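Local coordinates for protein dihydroorotase (Saccharomyces cerevisiae S288C, PDB 6L0A) that interconverts N-carbamoyl-L-aspartate and dihydroorotate, the third step of de novo pyrimidine synthesis, at a zinc-dependent active site, at residues 114-125 and 160-171. Residues are numbered along the deposited sequence; the frame is centred on the assembly and turned at random.
Sequences PNDFSAFYPIFK and FLPALKKLHNDF
Phe171, the first residue past helix 156-170, sets its ring against Tyr121 and Phe124, edge to the first and face to the second, and the three form an aromatic cluster. The stack on Tyr121 is T-shaped: the ring planes stand 68° apart and the centroids 4.6 Å, with Phe171 CE1 over the centre of the Tyr121 ring. One face of Phe171 takes a CH-pi contact from Phe124 CB, 3.6 Å from the ring centroid; the Phe124 ring, nearly perpendicular, turns its edge toward the face of Phe171 in an offset edge-to-face pair. Phe171 CB points toward segment 114-125, and CG, beside the backbone N (chi1 -62°), carries the ring to Tyr121 and Phe124 CB. Lys125, bent at chi2, chi3 and chi4, brings CE within 3.4 Å of Phe171 CE2 at the ring edge.

The phenol of Tyr121 ends in a short hydrogen bond, OH to Asp170 OD2 at 2.5 Å, made on the anti side of the carboxylate and within the plane of the tyrosine ring. Lys166 NZ, on a chain extended up to chi4, forms a salt bridge to the same Asp170 OD2 from the syn side (3.0 Å). Two donors on one oxygen probably favour the ionised carboxylate.

Leu167 divides its methyls: CD2 approaches Phe124 CE2 (3.7 Å), whereas CD1 lies over one face of Phe117, toward its rim, with Pro114 CA toward the rim of the opposite face. Phe160 meets Pro114 CB at its ring edge.

The axes of the helical segments 121-125 and 160-170 cross at -54°, 12.0 Å apart. Phe124, Phe160 and Leu167 rest on strand 133-136, consistent with a TIM barrel, and the pair lies between helix 82-90, touched by Ile123, and helix 184-193, touched by Leu161 and His168.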
loop_
_atom_site.group_PDB
_atom_site.type_symbol
_atom_site.label_atom_id
_atom_site.label_comp_id
_atom_site.label_asym_id
_atom_site.label_seq_id
_atom_site.Cartn_x
_atom_site.Cartn_y
_atom_site.Cartn_z
ATOM N N PRO C 114 1.858 -16.065 16.932
ATOM C CA PRO C 114 1.487 -15.325 18.148
ATOM C C PRO C 114 0.127 -15.698 18.711
ATOM O O PRO C 114 -0.290 -15.103 19.716
ATOM C CB PRO C 114 1.499 -13.861 17.686
ATOM C CG PRO C 114 1.226 -13.935 16.221
ATOM C CD PRO C 114 1.853 -15.209 15.732
ATOM N N ASN C 115 -0.588 -16.641 18.093
ATOM C CA ASN C 115 -1.840 -17.118 18.671
ATOM C C ASN C 115 -1.610 -18.194 19.718
ATOM O O ASN C 115 -2.487 -18.418 20.563
ATOM C CB ASN C 115 -2.771 -17.664 17.583
ATOM C CG ASN C 115 -3.349 -16.576 16.719
ATOM O OD1 ASN C 115 -3.641 -15.475 17.189
ATOM N ND2 ASN C 115 -3.513 -16.874 15.439
ATOM N N ASP C 116 -0.456 -18.869 19.667
ATOM C CA ASP C 116 -0.058 -19.874 20.648
ATOM C C ASP C 116 1.399 -19.583 21.033
ATOM O O ASP C 116 2.340 -20.152 20.468
ATOM C CB ASP C 116 -0.247 -21.284 20.091
ATOM C CG ASP C 116 -0.304 -22.341 21.182
ATOM O OD1 ASP C 116 0.570 -22.318 22.077
ATOM O OD2 ASP C 116 -1.217 -23.195 21.139
ATOM N N PHE C 117 1.569 -18.662 21.985
ATOM C CA PHE C 117 2.854 -18.348 22.601
ATOM C C PHE C 117 3.208 -19.307 23.726
ATOM O O PHE C 117 4.310 -19.208 24.280
ATOM C CB PHE C 117 2.837 -16.931 23.178
ATOM C CG PHE C 117 3.300 -15.856 22.225
ATOM C CD1 PHE C 117 4.539 -15.924 21.617
ATOM C CD2 PHE C 117 2.499 -14.748 21.981
ATOM C CE1 PHE C 117 4.963 -14.913 20.759
ATOM C CE2 PHE C 117 2.909 -13.749 21.137
ATOM C CZ PHE C 117 4.147 -13.824 20.523
ATOM N N SER C 118 2.292 -20.218 24.082
ATOM C CA SER C 118 2.477 -21.046 25.269
ATOM C C SER C 118 3.721 -21.917 25.172
ATOM O O SER C 118 4.367 -22.187 26.192
ATOM C CB SER C 118 1.242 -21.920 25.491
ATOM O OG SER C 118 1.243 -23.006 24.579
ATOM N N ALA C 119 4.069 -22.371 23.964
ATOM C CA ALA C 119 5.242 -23.219 23.788
ATOM C C ALA C 119 6.538 -22.501 24.128
ATOM O O ALA C 119 7.552 -23.162 24.367
ATOM C CB ALA C 119 5.315 -23.739 22.353
ATOM N N PHE C 120 6.539 -21.168 24.138
ATOM C CA PHE C 120 7.729 -20.406 24.487
ATOM C C PHE C 120 7.710 -19.911 25.925
ATOM O O PHE C 120 8.629 -19.205 26.332
ATOM C CB PHE C 120 7.904 -19.230 23.502
ATOM C CG PHE C 120 8.156 -19.685 22.096
ATOM C CD1 PHE C 120 9.442 -19.978 21.668
ATOM C CD2 PHE C 120 7.097 -19.899 21.223
ATOM C CE1 PHE C 120 9.672 -20.439 20.389
ATOM C CE2 PHE C 120 7.324 -20.362 19.940
ATOM C CZ PHE C 120 8.610 -20.630 19.520
ATOM N N TYR C 121 6.697 -20.273 26.714
ATOM C CA TYR C 121 6.660 -19.804 28.096
ATOM C C TYR C 121 7.891 -20.222 28.904
ATOM O O TYR C 121 8.353 -19.414 29.727
ATOM C CB TYR C 121 5.353 -20.262 28.764
ATOM C CG TYR C 121 4.257 -19.217 28.660
ATOM C CD1 TYR C 121 4.071 -18.499 27.485
ATOM C CD2 TYR C 121 3.427 -18.934 29.738
ATOM C CE1 TYR C 121 3.084 -17.523 27.381
ATOM C CE2 TYR C 121 2.436 -17.966 29.649
ATOM C CZ TYR C 121 2.270 -17.260 28.463
ATOM O OH TYR C 121 1.286 -16.299 28.358
ATOM N N PRO C 122 8.473 -21.410 28.720
ATOM C CA PRO C 122 9.757 -21.684 29.398
ATOM C C PRO C 122 10.868 -20.710 29.018
ATOM O O PRO C 122 11.689 -20.354 29.874
ATOM C CB PRO C 122 10.075 -23.118 28.961
ATOM C CG PRO C 122 8.737 -23.732 28.746
ATOM C CD PRO C 122 7.916 -22.632 28.108
ATOM N N ILE C 123 10.908 -20.262 27.758
ATOM C CA ILE C 123 11.874 -19.235 27.362
ATOM C C ILE C 123 11.610 -17.939 28.113
ATOM O O ILE C 123 12.525 -17.327 28.675
ATOM C CB ILE C 123 11.831 -19.011 25.840
ATOM C CG1 ILE C 123 12.088 -20.315 25.071
ATOM C CG2 ILE C 123 12.834 -17.905 25.433
ATOM C CD1 ILE C 123 13.481 -20.878 25.262
ATOM N N PHE C 124 10.351 -17.484 28.117
ATOM C CA PHE C 124 10.029 -16.216 28.772
ATOM C C PHE C 124 10.309 -16.271 30.270
ATOM O O PHE C 124 10.725 -15.265 30.864
ATOM C CB PHE C 124 8.563 -15.843 28.527
ATOM C CG PHE C 124 8.197 -15.724 27.075
ATOM C CD1 PHE C 124 9.148 -15.371 26.129
ATOM C CD2 PHE C 124 6.902 -15.969 26.651
ATOM C CE1 PHE C 124 8.810 -15.251 24.785
ATOM C CE2 PHE C 124 6.557 -15.865 25.292
ATOM C CZ PHE C 124 7.512 -15.502 24.368
ATOM N N LYS C 125 10.093 -17.431 30.898
ATOM C CA LYS C 125 10.432 -17.562 32.310
ATOM C C LYS C 125 11.928 -17.388 32.529
ATOM O O LYS C 125 12.351 -16.690 33.458
ATOM C CB LYS C 125 9.953 -18.919 32.843
ATOM C CG LYS C 125 9.898 -19.052 34.380
ATOM C CD LYS C 125 9.371 -17.790 35.101
ATOM C CE LYS C 125 7.936 -17.383 34.718
ATOM N NZ LYS C 125 6.850 -18.342 35.092
ATOM N N PHE C 160 -2.896 -7.771 17.528
ATOM C CA PHE C 160 -1.866 -8.320 18.399
ATOM C C PHE C 160 -1.981 -7.833 19.839
ATOM O O PHE C 160 -1.416 -8.465 20.742
ATOM C CB PHE C 160 -0.483 -7.942 17.850
ATOM C CG PHE C 160 0.664 -8.557 18.601
ATOM C CD1 PHE C 160 1.159 -9.806 18.229
ATOM C CD2 PHE C 160 1.260 -7.890 19.665
ATOM C CE1 PHE C 160 2.224 -10.379 18.911
ATOM C CE2 PHE C 160 2.312 -8.462 20.358
ATOM C CZ PHE C 160 2.801 -9.707 19.970
ATOM N N LEU C 161 -2.673 -6.716 20.071
ATOM C CA LEU C 161 -2.636 -6.100 21.395
ATOM C C LEU C 161 -3.130 -7.016 22.515
ATOM O O LEU C 161 -2.522 -6.991 23.599
ATOM C CB LEU C 161 -3.416 -4.779 21.361
ATOM C CG LEU C 161 -2.787 -3.688 20.486
ATOM C CD1 LEU C 161 -3.664 -2.439 20.470
ATOM C CD2 LEU C 161 -1.386 -3.352 20.976
ATOM N N PRO C 162 -4.172 -7.838 22.343
ATOM C CA PRO C 162 -4.489 -8.817 23.405
ATOM C C PRO C 162 -3.325 -9.735 23.753
ATOM O O PRO C 162 -3.124 -10.048 24.935
ATOM C CB PRO C 162 -5.670 -9.601 22.819
ATOM C CG PRO C 162 -6.323 -8.645 21.876
ATOM C CD PRO C 162 -5.195 -7.838 21.277
ATOM N N ALA C 163 -2.548 -10.171 22.754
ATOM C CA ALA C 163 -1.390 -11.019 23.031
ATOM C C ALA C 163 -0.372 -10.292 23.899
ATOM O O ALA C 163 0.189 -10.879 24.833
ATOM C CB ALA C 163 -0.740 -11.482 21.726
ATOM N N LEU C 164 -0.114 -9.015 23.599
ATOM C CA LEU C 164 0.783 -8.215 24.428
ATOM C C LEU C 164 0.297 -8.170 25.871
ATOM O O LEU C 164 1.081 -8.350 26.814
ATOM C CB LEU C 164 0.891 -6.796 23.868
ATOM C CG LEU C 164 1.693 -5.799 24.702
ATOM C CD1 LEU C 164 3.143 -6.289 24.868
ATOM C CD2 LEU C 164 1.643 -4.399 24.088
ATOM N N LYS C 165 -0.996 -7.907 26.066
ATOM C CA LYS C 165 -1.504 -7.776 27.427
ATOM C C LYS C 165 -1.401 -9.099 28.179
ATOM O O LYS C 165 -1.055 -9.118 29.365
ATOM C CB LYS C 165 -2.946 -7.267 27.405
ATOM C CG LYS C 165 -3.068 -5.779 27.082
ATOM C CD LYS C 165 -4.534 -5.358 27.086
ATOM C CE LYS C 165 -4.877 -4.459 25.914
ATOM N NZ LYS C 165 -6.337 -4.130 25.896
ATOM N N LYS C 166 -1.675 -10.213 27.503
ATOM C CA LYS C 166 -1.573 -11.514 28.160
ATOM C C LYS C 166 -0.134 -11.826 28.557
ATOM O O LYS C 166 0.111 -12.360 29.646
ATOM C CB LYS C 166 -2.125 -12.613 27.258
ATOM C CG LYS C 166 -2.119 -13.992 27.925
ATOM C CD LYS C 166 -2.796 -15.037 27.072
ATOM C CE LYS C 166 -2.732 -16.417 27.732
ATOM N NZ LYS C 166 -2.880 -16.325 29.219
ATOM N N LEU C 167 0.835 -11.505 27.691
ATOM C CA LEU C 167 2.234 -11.748 28.044
ATOM C C LEU C 167 2.652 -10.900 29.236
ATOM O O LEU C 167 3.367 -11.375 30.127
ATOM C CB LEU C 167 3.153 -11.468 26.843
ATOM C CG LEU C 167 3.099 -12.424 25.651
ATOM C CD1 LEU C 167 3.983 -11.894 24.510
ATOM C CD2 LEU C 167 3.514 -13.847 26.039
ATOM N N HIS C 168 2.225 -9.636 29.263
ATOM C CA HIS C 168 2.556 -8.750 30.376
ATOM C C HIS C 168 1.921 -9.240 31.675
ATOM O O HIS C 168 2.561 -9.222 32.732
ATOM C CB HIS C 168 2.105 -7.333 30.037
ATOM C CG HIS C 168 2.221 -6.355 31.168
ATOM N ND1 HIS C 168 3.384 -6.176 31.887
ATOM C CD2 HIS C 168 1.322 -5.482 31.681
ATOM C CE1 HIS C 168 3.192 -5.241 32.801
ATOM N NE2 HIS C 168 1.949 -4.802 32.695
ATOM N N ASN C 169 0.671 -9.701 31.605
ATOM C CA ASN C 169 0.020 -10.263 32.787
ATOM C C ASN C 169 0.736 -11.521 33.273
ATOM O O ASN C 169 1.002 -11.671 34.472
ATOM C CB ASN C 169 -1.446 -10.562 32.474
ATOM C CG ASN C 169 -2.256 -10.848 33.723
ATOM O OD1 ASN C 169 -2.470 -9.967 34.558
ATOM N ND2 ASN C 169 -2.698 -12.092 33.866
ATOM N N ASP C 170 1.065 -12.438 32.352
ATOM C CA ASP C 170 1.642 -13.731 32.725
ATOM C C ASP C 170 3.105 -13.644 33.137
ATOM O O ASP C 170 3.609 -14.577 33.777
ATOM C CB ASP C 170 1.517 -14.725 31.573
ATOM C CG ASP C 170 0.105 -15.196 31.372
ATOM O OD1 ASP C 170 -0.763 -14.779 32.167
ATOM O OD2 ASP C 170 -0.136 -15.969 30.419
ATOM N N PHE C 171 3.806 -12.571 32.775
ATOM C CA PHE C 171 5.212 -12.386 33.135
ATOM C C PHE C 171 5.398 -10.952 33.608
ATOM O O PHE C 171 6.022 -10.134 32.924
ATOM C CB PHE C 171 6.138 -12.710 31.960
ATOM C CG PHE C 171 6.057 -14.137 31.500
ATOM C CD1 PHE C 171 5.186 -14.503 30.492
ATOM C CD2 PHE C 171 6.844 -15.119 32.092
ATOM C CE1 PHE C 171 5.102 -15.816 30.068
ATOM C CE2 PHE C 171 6.766 -16.442 31.674
ATOM C CZ PHE C 171 5.899 -16.791 30.658
#